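Local atomic coordinates of deferrochelatase (Vibrio cholerae, PDB entry 5DE0), a protein that binds heme b and, as a member of the dye-decolorizing (DyP-type) peroxidase family, probably acts as a heme-dependent peroxidase. Residues 22-28 with 124-130; 60-66 with 96-100; 147-152 with 230-234. All coordinates share one frame; numbering follows the deposited sequence.

Interaction 1: residues 22-28 with 124-130; sequences TLLKVRQ and DIEIVDE
I125 drives its CD1 methyl against L24 and V26: CD1 lies 3.6 Å from L24 CD1 and 3.7 Å from V26 CG2. I125 CG1 lies anti to the carbonyl carbon and the chain turns at chi2 (-60°), which brings CD1 back over the neighbouring strand; L24 CG sits between its backbone N and carbonyl carbon (chi1 60°), which, with chi2, puts CD1 against I125. On the same face, T22 CG2 touches I127 CG2 at 3.9 Å; T22 OG1 is buried and has no polar partner in the model. The strands are antiparallel, with K25 N bonded to E126 O at 2.7 Å. Between L24 and L23 the register slips by one residue: V128 and D129 both face L23, a classic beta bulge in which L23 O accepts D129 N and, weakly, V128 N.

Where strand 22-26 ends, D124 O takes both R27 N and Q28 N from one face of its carbonyl plane. Q28 reaches back across D124, its NE2 donating to OD1 at 3.0 Å with amide and carboxylate planes 48° apart; N29 also binds OD1. K25 CG lies over a face of the R27 guanidinium, whose NE stays 4.1 Å from E126 OE1, beyond a salt bridge.

Strand 125-134 is outermost in its sheet within this chain. E130 bonds Y132 and also V241 and S242 of the second subunit, K25 NZ turns away to D95 and D97, and D129 to R178. Backbone bonds thus carry the pairing and I125 its apolar grip, while R27 and E126 can attract each other only loosely.

Interaction 2: residues 60-66 with 96-100; sequences VAFSKGF and VDVLI
Strand 57-62, at one end of the four-stranded N-terminal sheet, pairs here with its neighbour 98-104 and runs straight into the short helix 64-67, so that A61 and S63 fasten strand and helix start to residues 96-99. A61 and L99 form a hydrogen-bonded pair, with L99 N to A61 O at 2.8 Å and A61 N to L99 O at 3.0 Å. Two residues on, S63 N donates to D97 O at 2.9 Å, standing 36° above the carbonyl plane and not on a lone pair.

The S63 hydroxyl works differently. With OG between the backbone N and the carbonyl carbon (chi1 68°), it donates to V96 O at 2.9 Å, in the carbonyl plane and on a lone pair. From the N-cap position the same OG accepts a weak capping bond from F66 N, 3.4 Å away. The strand order 2-3-1-4 is that of a ferredoxin-like sheet, the unit of the dimeric alpha-beta barrel fold, and where strand 98-104 begins, D97 and V98 both face L24 in a classic beta bulge. D97 sends its carboxylate to K25 NZ and V26 N, leaving CB to pack against F66 CD1 at 3.5 Å. The F66 side chain crosses that of D97 at about a right angle, ring and carboxylate planes 31° apart.

V98 CG2 serves two rings. It lies over one face of F66, and it meets F62 CD2 obliquely at 3.7 Å, the F62 and V98 side chains running side by side. F70 meets both rings edge-to-face, and L34 and L37 of helix 30-38 also pack against F62. A61 on the other face rests on F289 and A291 of strand 281-291, and F62 bonds through its backbone to F290, joining the two sheets.

Interaction 3: residues 147-152 with 230-234; sequences DGTENP and KIVRH. With HEM (protoporphyrin IX containing Fe), chain F.
R233 reaches past N151 to D147 and a heme propionate. Its CB and CG skirt N151 OD1. CD packs against the porphyrin, 3.9 Å from heme C4A. The chain bends about CG-CD (chi3 -73°), which lays the guanidinium over the ring margin, heme C1A facing one side of it near its rim. NE donates to water 2 at 2.8 Å, and this water in turn donates to N151 OD1. At the tip, NH1 forms a salt bridge with D147 OD1 at 3.0 Å, the two planar groups turned 58° apart, and donates to heme O1D at 3.0 Å. NH2 donates to the same O1D, also at 3.0 Å.

Water 1 joins D147 OD1 to R233 NH1 and stands 2.8 Å from the heme iron, long for a coordination bond. The root of the arginine is held too: R233 N donates almost straight to N151 OD1 at 3.0 Å, and N151 ND2 returns a weak bond to R233 O. Backbone nitrogens of the loop complete the propionate site, G148 N binding O1D and E150 N reaching O2D at 2.8 Å. P152 CD packs against I231 O, while I231 CD1 touches heme CHB and the methyl CMA, on the R233 side of the porphyrin.

D147 and G148 end the GXXDG sequence motif of DyP-type peroxidases. R233 extends from strand 232-239 to the heme, with F249 of strand 247-253 packing on it. Three N-H groups from these segments converge on O1D, an arrangement that should help offset the propionate charge and fix R233 beside D147 and the water near the iron.

Interactions 1 and 2 are two strand pairings of one beta-sheet in the N-terminal half of the chain. Strands 18-26 and 98-104 are neighbours there, and T22 O lies 2.9 Å from I100 N, a probable hydrogen bond. Interaction 2 nests inside the chain loop closed by interaction 1 and is wholly buried, its rings and methyls meeting beside a helix cap. Interaction 1 sits at the sheet's end within this chain, partly exposed, and mixes methyl packing with charged ends, of which E130 reaches the second subunit. Interaction 3 belongs to the C-terminal part, its centre about 28 Å from that of interaction 1; though buried, it is polar, built on an arginine, waters and heme.

Interaction 1: residues 22-28 with 124-130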
loop_
_atom_site.group_PDB
_atom_site.type_symbol
_atom_site.label_atom_id
_atom_site.label_comp_id
_atom_site.label_asym_id
_atom_site.label_seq_id
_atom_site.Cartn_x
_atom_site.Cartn_y
_atom_site.Cartn_z
ATOM N N THR B 22 -4.149 -10.817 -5.722
ATOM C CA THR B 22 -5.127 -10.251 -6.639
ATOM C C THR B 22 -6.215 -11.255 -7.021
ATOM O O THR B 22 -5.925 -12.351 -7.504
ATOM C CB THR B 22 -4.445 -9.736 -7.921
ATOM O OG1 THR B 22 -3.476 -8.738 -7.576
ATOM C CG2 THR B 22 -5.468 -9.128 -8.867
ATOM N N LEU B 23 -7.465 -10.870 -6.786
ATOM C CA LEU B 23 -8.612 -11.656 -7.222
ATOM C C LEU B 23 -9.276 -10.953 -8.401
ATOM O O LEU B 23 -9.619 -9.775 -8.312
ATOM C CB LEU B 23 -9.612 -11.848 -6.079
ATOM C CG LEU B 23 -9.098 -12.514 -4.799
ATOM C CD1 LEU B 23 -10.239 -12.737 -3.815
ATOM C CD2 LEU B 23 -8.404 -13.823 -5.114
ATOM N N LEU B 24 -9.456 -11.669 -9.507
ATOM C CA LEU B 24 -10.047 -11.058 -10.692
ATOM C C LEU B 24 -11.082 -11.959 -11.363
ATOM O O LEU B 24 -11.094 -13.175 -11.167
ATOM C CB LEU B 24 -8.951 -10.672 -11.695
ATOM C CG LEU B 24 -8.037 -11.762 -12.265
ATOM C CD1 LEU B 24 -8.568 -12.286 -13.590
ATOM C CD2 LEU B 24 -6.614 -11.243 -12.425
ATOM N N LYS B 25 -11.954 -11.341 -12.149
ATOM C CA LYS B 25 -12.984 -12.056 -12.888
ATOM C C LYS B 25 -12.735 -11.890 -14.382
ATOM O O LYS B 25 -12.381 -10.803 -14.837
ATOM C CB LYS B 25 -14.373 -11.537 -12.511
ATOM C CG LYS B 25 -15.530 -12.350 -13.066
ATOM C CD LYS B 25 -15.778 -13.605 -12.243
ATOM C CE LYS B 25 -16.925 -14.421 -12.824
ATOM N NZ LYS B 25 -17.155 -15.685 -12.073
ATOM N N VAL B 26 -12.911 -12.966 -15.142
ATOM C CA VAL B 26 -12.680 -12.925 -16.581
ATOM C C VAL B 26 -13.983 -12.667 -17.332
ATOM O O VAL B 26 -14.880 -13.510 -17.349
ATOM C CB VAL B 26 -12.046 -14.231 -17.084
ATOM C CG1 VAL B 26 -11.692 -14.114 -18.557
ATOM C CG2 VAL B 26 -10.810 -14.566 -16.260
ATOM N N ARG B 27 -14.080 -11.495 -17.953
ATOM C CA ARG B 27 -15.320 -11.075 -18.600
ATOM C C ARG B 27 -15.380 -11.426 -20.088
ATOM O O ARG B 27 -16.422 -11.845 -20.591
ATOM C CB ARG B 27 -15.521 -9.569 -18.416
ATOM C CG ARG B 27 -15.891 -9.171 -16.998
ATOM C CD ARG B 27 -17.061 -10.009 -16.494
ATOM N NE ARG B 27 -17.420 -9.683 -15.118
ATOM C CZ ARG B 27 -18.359 -10.317 -14.420
ATOM N NH1 ARG B 27 -19.035 -11.318 -14.967
ATOM N NH2 ARG B 27 -18.617 -9.950 -13.171
ATOM N N GLN B 28 -14.267 -11.252 -20.790
ATOM C CA GLN B 28 -14.224 -11.545 -22.219
ATOM C C GLN B 28 -12.817 -11.927 -22.668
ATOM O O GLN B 28 -11.876 -11.874 -21.876
ATOM C CB GLN B 28 -14.721 -10.346 -23.028
ATOM C CG GLN B 28 -13.885 -9.092 -22.838
ATOM C CD GLN B 28 -14.242 -7.990 -23.817
ATOM O OE1 GLN B 28 -15.336 -7.970 -24.382
ATOM N NE2 GLN B 28 -13.313 -7.065 -24.027
ATOM N N ASP B 124 -10.508 -6.907 -20.660
ATOM C CA ASP B 124 -11.070 -8.252 -20.658
ATOM C C ASP B 124 -11.306 -8.741 -19.233
ATOM O O ASP B 124 -11.905 -9.792 -19.015
ATOM C CB ASP B 124 -10.140 -9.223 -21.390
ATOM C CG ASP B 124 -9.687 -8.696 -22.739
ATOM O OD1 ASP B 124 -10.492 -8.029 -23.424
ATOM O OD2 ASP B 124 -8.519 -8.946 -23.111
ATOM N N ILE B 125 -10.840 -7.953 -18.269
ATOM C CA ILE B 125 -10.752 -8.380 -16.877
ATOM C C ILE B 125 -11.356 -7.356 -15.921
ATOM O O ILE B 125 -11.241 -6.149 -16.138
ATOM C CB ILE B 125 -9.273 -8.635 -16.486
ATOM C CG1 ILE B 125 -8.747 -9.879 -17.193
ATOM C CG2 ILE B 125 -9.106 -8.795 -14.986
ATOM C CD1 ILE B 125 -9.524 -11.118 -16.859
ATOM N N GLU B 126 -12.011 -7.842 -14.872
ATOM C CA GLU B 126 -12.375 -6.988 -13.752
ATOM C C GLU B 126 -11.710 -7.481 -12.472
ATOM O O GLU B 126 -11.957 -8.601 -12.027
ATOM C CB GLU B 126 -13.887 -6.935 -13.569
ATOM C CG GLU B 126 -14.318 -6.163 -12.330
ATOM C CD GLU B 126 -15.820 -5.996 -12.242
ATOM O OE1 GLU B 126 -16.497 -6.134 -13.282
ATOM O OE2 GLU B 126 -16.326 -5.737 -11.132
ATOM N N ILE B 127 -10.864 -6.641 -11.887
ATOM C CA ILE B 127 -10.184 -6.983 -10.644
ATOM C C ILE B 127 -11.124 -6.809 -9.453
ATOM O O ILE B 127 -11.435 -5.688 -9.055
ATOM C CB ILE B 127 -8.921 -6.122 -10.437
ATOM C CG1 ILE B 127 -7.953 -6.305 -11.611
ATOM C CG2 ILE B 127 -8.247 -6.466 -9.116
ATOM C CD1 ILE B 127 -6.671 -5.510 -11.478
ATOM N N VAL B 128 -11.577 -7.927 -8.894
ATOM C CA VAL B 128 -12.532 -7.912 -7.791
ATOM C C VAL B 128 -11.889 -7.405 -6.504
ATOM O O VAL B 128 -12.509 -6.672 -5.731
ATOM C CB VAL B 128 -13.123 -9.315 -7.548
ATOM C CG1 VAL B 128 -14.159 -9.277 -6.434
ATOM C CG2 VAL B 128 -13.734 -9.855 -8.828
ATOM N N ASP B 129 -10.642 -7.800 -6.276
ATOM C CA ASP B 129 -9.910 -7.361 -5.097
ATOM C C ASP B 129 -8.412 -7.330 -5.388
ATOM O O ASP B 129 -7.886 -8.191 -6.091
ATOM C CB ASP B 129 -10.202 -8.277 -3.907
ATOM C CG ASP B 129 -10.081 -7.560 -2.572
ATOM O OD1 ASP B 129 -9.666 -6.381 -2.560
ATOM O OD2 ASP B 129 -10.395 -8.178 -1.530
ATOM N N GLU B 130 -7.734 -6.326 -4.844
ATOM C CA GLU B 130 -6.298 -6.164 -5.034
ATOM C C GLU B 130 -5.663 -5.740 -3.716
ATOM O O GLU B 130 -5.783 -4.587 -3.302
ATOM C CB GLU B 130 -6.009 -5.136 -6.133
ATOM C CG GLU B 130 -4.530 -4.873 -6.384
ATOM C CD GLU B 130 -4.301 -3.854 -7.487
ATOM O OE1 GLU B 130 -5.285 -3.463 -8.149
ATOM O OE2 GLU B 130 -3.138 -3.443 -7.693
#

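Interaction 2: residues 60-66 with 96-100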
loop_
_atom_site.group_PDB
_atom_site.type_symbol
_atom_site.label_atom_id
_atom_site.label_comp_id
_atom_site.label_asym_id
_atom_site.label_seq_id
_atom_site.Cartn_x
_atom_site.Cartn_y
_atom_site.Cartn_z
ATOM N N VAL B 60 -0.167 -18.682 -9.945
ATOM C CA VAL B 60 -1.458 -18.424 -10.569
ATOM C C VAL B 60 -2.420 -19.575 -10.300
ATOM O O VAL B 60 -2.097 -20.737 -10.556
ATOM C CB VAL B 60 -1.320 -18.218 -12.090
ATOM C CG1 VAL B 60 -2.674 -17.908 -12.702
ATOM C CG2 VAL B 60 -0.325 -17.103 -12.384
ATOM N N ALA B 61 -3.603 -19.248 -9.792
ATOM C CA ALA B 61 -4.580 -20.268 -9.422
ATOM C C ALA B 61 -5.964 -19.956 -9.981
ATOM O O ALA B 61 -6.319 -18.793 -10.185
ATOM C CB ALA B 61 -4.641 -20.411 -7.915
ATOM N N PHE B 62 -6.748 -21.004 -10.221
ATOM C CA PHE B 62 -8.065 -20.847 -10.827
ATOM C C PHE B 62 -9.157 -21.454 -9.952
ATOM O O PHE B 62 -8.938 -22.481 -9.302
ATOM C CB PHE B 62 -8.094 -21.495 -12.211
ATOM C CG PHE B 62 -7.007 -21.018 -13.127
ATOM C CD1 PHE B 62 -5.811 -21.710 -13.227
ATOM C CD2 PHE B 62 -7.180 -19.874 -13.893
ATOM C CE1 PHE B 62 -4.804 -21.268 -14.077
ATOM C CE2 PHE B 62 -6.178 -19.432 -14.743
ATOM C CZ PHE B 62 -4.992 -20.130 -14.832
ATOM N N SER B 63 -10.330 -20.823 -9.942
ATOM C CA SER B 63 -11.453 -21.307 -9.148
ATOM C C SER B 63 -12.147 -22.495 -9.807
ATOM O O SER B 63 -11.864 -22.827 -10.956
ATOM C CB SER B 63 -12.462 -20.187 -8.915
ATOM O OG SER B 63 -13.105 -19.812 -10.119
ATOM N N LYS B 64 -13.052 -23.129 -9.068
ATOM C CA LYS B 64 -13.826 -24.256 -9.571
ATOM C C LYS B 64 -14.649 -23.861 -10.794
ATOM O O LYS B 64 -14.690 -24.592 -11.791
ATOM C CB LYS B 64 -14.739 -24.803 -8.472
ATOM C CG LYS B 64 -15.817 -25.757 -8.974
ATOM C CD LYS B 64 -15.220 -27.047 -9.514
ATOM C CE LYS B 64 -16.311 -28.047 -9.878
ATOM N NZ LYS B 64 -15.738 -29.341 -10.332
ATOM N N GLY B 65 -15.300 -22.703 -10.710
ATOM C CA GLY B 65 -16.147 -22.228 -11.786
ATOM C C GLY B 65 -15.389 -21.949 -13.070
ATOM O O GLY B 65 -15.871 -22.264 -14.159
ATOM N N PHE B 66 -14.200 -21.368 -12.949
ATOM C CA PHE B 66 -13.402 -21.036 -14.122
ATOM C C PHE B 66 -12.688 -22.258 -14.685
ATOM O O PHE B 66 -12.304 -22.274 -15.856
ATOM C CB PHE B 66 -12.383 -19.943 -13.783
ATOM C CG PHE B 66 -11.642 -19.408 -14.983
ATOM C CD1 PHE B 66 -12.222 -18.441 -15.790
ATOM C CD2 PHE B 66 -10.366 -19.864 -15.301
ATOM C CE1 PHE B 66 -11.550 -17.942 -16.903
ATOM C CE2 PHE B 66 -9.690 -19.365 -16.413
ATOM C CZ PHE B 66 -10.285 -18.404 -17.211
ATOM N N VAL B 96 -15.177 -15.032 -8.139
ATOM C CA VAL B 96 -13.834 -14.797 -8.656
ATOM C C VAL B 96 -13.349 -15.992 -9.477
ATOM O O VAL B 96 -13.616 -17.142 -9.131
ATOM C CB VAL B 96 -12.843 -14.503 -7.501
ATOM C CG1 VAL B 96 -12.955 -15.567 -6.421
ATOM C CG2 VAL B 96 -11.411 -14.390 -8.012
ATOM N N ASP B 97 -12.650 -15.713 -10.576
ATOM C CA ASP B 97 -12.147 -16.762 -11.456
ATOM C C ASP B 97 -10.668 -17.075 -11.236
ATOM O O ASP B 97 -10.252 -18.229 -11.330
ATOM C CB ASP B 97 -12.357 -16.376 -12.922
ATOM C CG ASP B 97 -13.821 -16.273 -13.300
ATOM O OD1 ASP B 97 -14.648 -16.972 -12.678
ATOM O OD2 ASP B 97 -14.144 -15.496 -14.224
ATOM N N VAL B 98 -9.873 -16.044 -10.965
ATOM C CA VAL B 98 -8.419 -16.188 -10.952
ATOM C C VAL B 98 -7.764 -15.521 -9.745
ATOM O O VAL B 98 -8.137 -14.415 -9.352
ATOM C CB VAL B 98 -7.791 -15.601 -12.247
ATOM C CG1 VAL B 98 -6.269 -15.654 -12.193
ATOM C CG2 VAL B 98 -8.309 -16.334 -13.475
ATOM N N LEU B 99 -6.787 -16.208 -9.162
ATOM C CA LEU B 99 -5.946 -15.631 -8.122
ATOM C C LEU B 99 -4.516 -15.448 -8.630
ATOM O O LEU B 99 -3.924 -16.370 -9.194
ATOM C CB LEU B 99 -5.952 -16.513 -6.867
ATOM C CG LEU B 99 -4.856 -16.262 -5.826
ATOM C CD1 LEU B 99 -4.936 -14.851 -5.258
ATOM C CD2 LEU B 99 -4.928 -17.296 -4.705
ATOM N N ILE B 100 -3.974 -14.249 -8.439
ATOM C CA ILE B 100 -2.570 -13.985 -8.724
ATOM C C ILE B 100 -1.840 -13.672 -7.425
ATOM O O ILE B 100 -2.082 -12.636 -6.806
ATOM C CB ILE B 100 -2.393 -12.811 -9.707
ATOM C CG1 ILE B 100 -3.085 -13.113 -11.038
ATOM C CG2 ILE B 100 -0.915 -12.517 -9.930
ATOM C CD1 ILE B 100 -2.949 -12.009 -12.065
#

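Interaction 3: residues 147-152 with 230-234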
loop_
_atom_site.group_PDB
_atom_site.type_symbol
_atom_site.label_atom_id
_atom_site.label_comp_id
_atom_site.label_asym_id
_atom_site.label_seq_id
_atom_site.Cartn_x
_atom_site.Cartn_y
_atom_site.Cartn_z
ATOM N N ASP B 147 2.383 -14.107 13.806
ATOM C CA ASP B 147 1.664 -15.002 12.907
ATOM C C ASP B 147 2.630 -15.875 12.112
ATOM O O ASP B 147 3.534 -15.368 11.448
ATOM C CB ASP B 147 0.772 -14.199 11.957
ATOM C CG ASP B 147 -0.080 -15.086 11.069
ATOM O OD1 ASP B 147 -0.398 -16.220 11.485
ATOM O OD2 ASP B 147 -0.432 -14.650 9.954
ATOM N N GLY B 148 2.437 -17.189 12.188
ATOM C CA GLY B 148 3.268 -18.125 11.452
ATOM C C GLY B 148 4.182 -18.954 12.337
ATOM O O GLY B 148 5.099 -19.612 11.846
ATOM N N THR B 149 3.929 -18.922 13.642
ATOM C CA THR B 149 4.759 -19.639 14.610
ATOM C C THR B 149 4.798 -21.145 14.347
ATOM O O THR B 149 5.875 -21.743 14.306
ATOM C CB THR B 149 4.270 -19.395 16.051
ATOM O OG1 THR B 149 4.365 -17.997 16.358
ATOM C CG2 THR B 149 5.109 -20.185 17.044
ATOM N N GLU B 150 3.630 -21.753 14.163
ATOM C CA GLU B 150 3.553 -23.188 13.908
ATOM C C GLU B 150 3.418 -23.501 12.420
ATOM O O GLU B 150 3.098 -24.627 12.044
ATOM C CB GLU B 150 2.382 -23.808 14.678
ATOM C CG GLU B 150 2.487 -23.658 16.193
ATOM C CD GLU B 150 3.679 -24.395 16.777
ATOM O OE1 GLU B 150 4.077 -25.436 16.212
ATOM O OE2 GLU B 150 4.222 -23.930 17.801
ATOM N N ASN B 151 3.658 -22.501 11.579
ATOM C CA ASN B 151 3.640 -22.697 10.134
ATOM C C ASN B 151 4.776 -23.633 9.733
ATOM O O ASN B 151 5.916 -23.436 10.159
ATOM C CB ASN B 151 3.762 -21.352 9.409
ATOM C CG ASN B 151 3.166 -21.377 8.008
ATOM O OD1 ASN B 151 2.138 -22.010 7.764
ATOM N ND2 ASN B 151 3.810 -20.675 7.083
ATOM N N PRO B 152 4.467 -24.663 8.925
ATOM C CA PRO B 152 5.448 -25.660 8.475
ATOM C C PRO B 152 6.735 -25.028 7.952
ATOM O O PRO B 152 6.704 -23.924 7.405
ATOM C CB PRO B 152 4.706 -26.396 7.359
ATOM C CG PRO B 152 3.279 -26.301 7.759
ATOM C CD PRO B 152 3.119 -24.951 8.406
ATOM N N LYS B 230 -2.531 -29.968 8.742
ATOM C CA LYS B 230 -1.591 -28.876 8.553
ATOM C C LYS B 230 -1.769 -28.168 7.214
ATOM O O LYS B 230 -2.127 -28.783 6.211
ATOM C CB LYS B 230 -0.159 -29.391 8.698
ATOM C CG LYS B 230 0.220 -29.660 10.144
ATOM C CD LYS B 230 1.564 -30.343 10.273
ATOM C CE LYS B 230 2.010 -30.368 11.724
ATOM N NZ LYS B 230 0.939 -30.883 12.623
ATOM N N ILE B 231 -1.536 -26.859 7.223
ATOM C CA ILE B 231 -1.596 -26.039 6.018
ATOM C C ILE B 231 -0.375 -25.131 5.952
ATOM O O ILE B 231 0.280 -24.884 6.964
ATOM C CB ILE B 231 -2.873 -25.175 5.968
ATOM C CG1 ILE B 231 -2.889 -24.179 7.129
ATOM C CG2 ILE B 231 -4.119 -26.051 5.988
ATOM C CD1 ILE B 231 -4.114 -23.290 7.148
ATOM N N VAL B 232 -0.067 -24.645 4.755
ATOM C CA VAL B 232 1.019 -23.694 4.573
ATOM C C VAL B 232 0.446 -22.305 4.319
ATOM O O VAL B 232 -0.106 -22.037 3.252
ATOM C CB VAL B 232 1.943 -24.096 3.408
ATOM C CG1 VAL B 232 3.009 -23.032 3.180
ATOM C CG2 VAL B 232 2.585 -25.449 3.684
ATOM N N ARG B 233 0.575 -21.425 5.307
ATOM C CA ARG B 233 0.005 -20.086 5.221
ATOM C C ARG B 233 0.983 -19.078 4.627
ATOM O O ARG B 233 2.174 -19.098 4.932
ATOM C CB ARG B 233 -0.449 -19.613 6.604
ATOM C CG ARG B 233 -1.620 -20.392 7.180
ATOM C CD ARG B 233 -1.801 -20.096 8.661
ATOM N NE ARG B 233 -0.756 -20.715 9.471
ATOM C CZ ARG B 233 -0.367 -20.269 10.660
ATOM N NH1 ARG B 233 -0.930 -19.187 11.180
ATOM N NH2 ARG B 233 0.593 -20.898 11.326
ATOM N N HIS B 234 0.467 -18.195 3.778
ATOM C CA HIS B 234 1.268 -17.126 3.189
ATOM C C HIS B 234 0.649 -15.771 3.503
ATOM O O HIS B 234 0.877 -14.792 2.791
ATOM C CB HIS B 234 1.395 -17.310 1.674
ATOM C CG HIS B 234 2.569 -18.141 1.262
ATOM N ND1 HIS B 234 3.850 -17.635 1.200
ATOM C CD2 HIS B 234 2.660 -19.439 0.892
ATOM C CE1 HIS B 234 4.679 -18.587 0.810
ATOM N NE2 HIS B 234 3.982 -19.692 0.617
HETATM C CHA HEM F . -2.229 -20.158 13.976
HETATM C CHB HEM F . -5.219 -21.446 10.381
HETATM C CHC HEM F . -7.228 -17.016 10.408
HETATM C CHD HEM F . -3.680 -15.519 13.356
HETATM C C1A HEM F . -2.864 -20.897 13.003
HETATM C C2A HEM F . -2.596 -22.280 12.664
HETATM C C3A HEM F . -3.419 -22.633 11.671
HETATM C C4A HEM F . -4.240 -21.486 11.346
HETATM C CMA HEM F . -3.498 -24.012 10.980
HETATM C CAA HEM F . -1.540 -23.182 13.341
HETATM C CBA HEM F . -2.253 -24.132 14.302
HETATM C CGA HEM F . -1.242 -24.911 15.099
HETATM O O1A HEM F . -0.689 -24.347 16.077
HETATM O O2A HEM F . -0.998 -26.095 14.755
HETATM C C1B HEM F . -6.072 -20.393 10.139
HETATM C C2B HEM F . -7.263 -20.451 9.321
HETATM C C3B HEM F . -7.825 -19.243 9.313
HETATM C C4B HEM F . -7.013 -18.356 10.139
HETATM C CMB HEM F . -7.792 -21.694 8.571
HETATM C CAB HEM F . -9.122 -18.928 8.534
HETATM C CBB HEM F . -9.648 -17.706 8.487
HETATM C C1C HEM F . -6.425 -16.204 11.183
HETATM C C2C HEM F . -6.593 -14.778 11.400
HETATM C C3C HEM F . -5.603 -14.369 12.218
HETATM C C4C HEM F . -4.792 -15.525 12.542
HETATM C CMC HEM F . -7.726 -13.936 10.767
HETATM C CAC HEM F . -5.287 -12.963 12.789
HETATM C CBC HEM F . -6.057 -11.883 12.629
HETATM C C1D HEM F . -3.040 -16.618 13.891
HETATM C C2D HEM F . -2.162 -16.596 15.038
HETATM C C3D HEM F . -1.704 -18.047 15.231
HETATM C C4D HEM F . -2.355 -18.800 14.182
HETATM C CMD HEM F . -1.762 -15.374 15.892
HETATM C CAD HEM F . -0.757 -18.584 16.323
HETATM C CBD HEM F . 0.696 -18.474 15.875
HETATM C CGD HEM F . 0.937 -19.366 14.685
HETATM O O1D HEM F . 0.924 -18.850 13.538
HETATM O O2D HEM F . 1.145 -20.592 14.879
HETATM N NA HEM F . -3.875 -20.445 12.178
HETATM N NB HEM F . -5.951 -19.103 10.623
HETATM N NC HEM F . -5.318 -16.623 11.897
HETATM N ND HEM F . -3.126 -17.925 13.422
HETATM FE FE HEM F . -4.611 -18.533 12.107
HETATM O O HOH W 1 -2.754 -17.296 10.392
HETATM O O HOH W 2 0.352 -23.323 9.655
#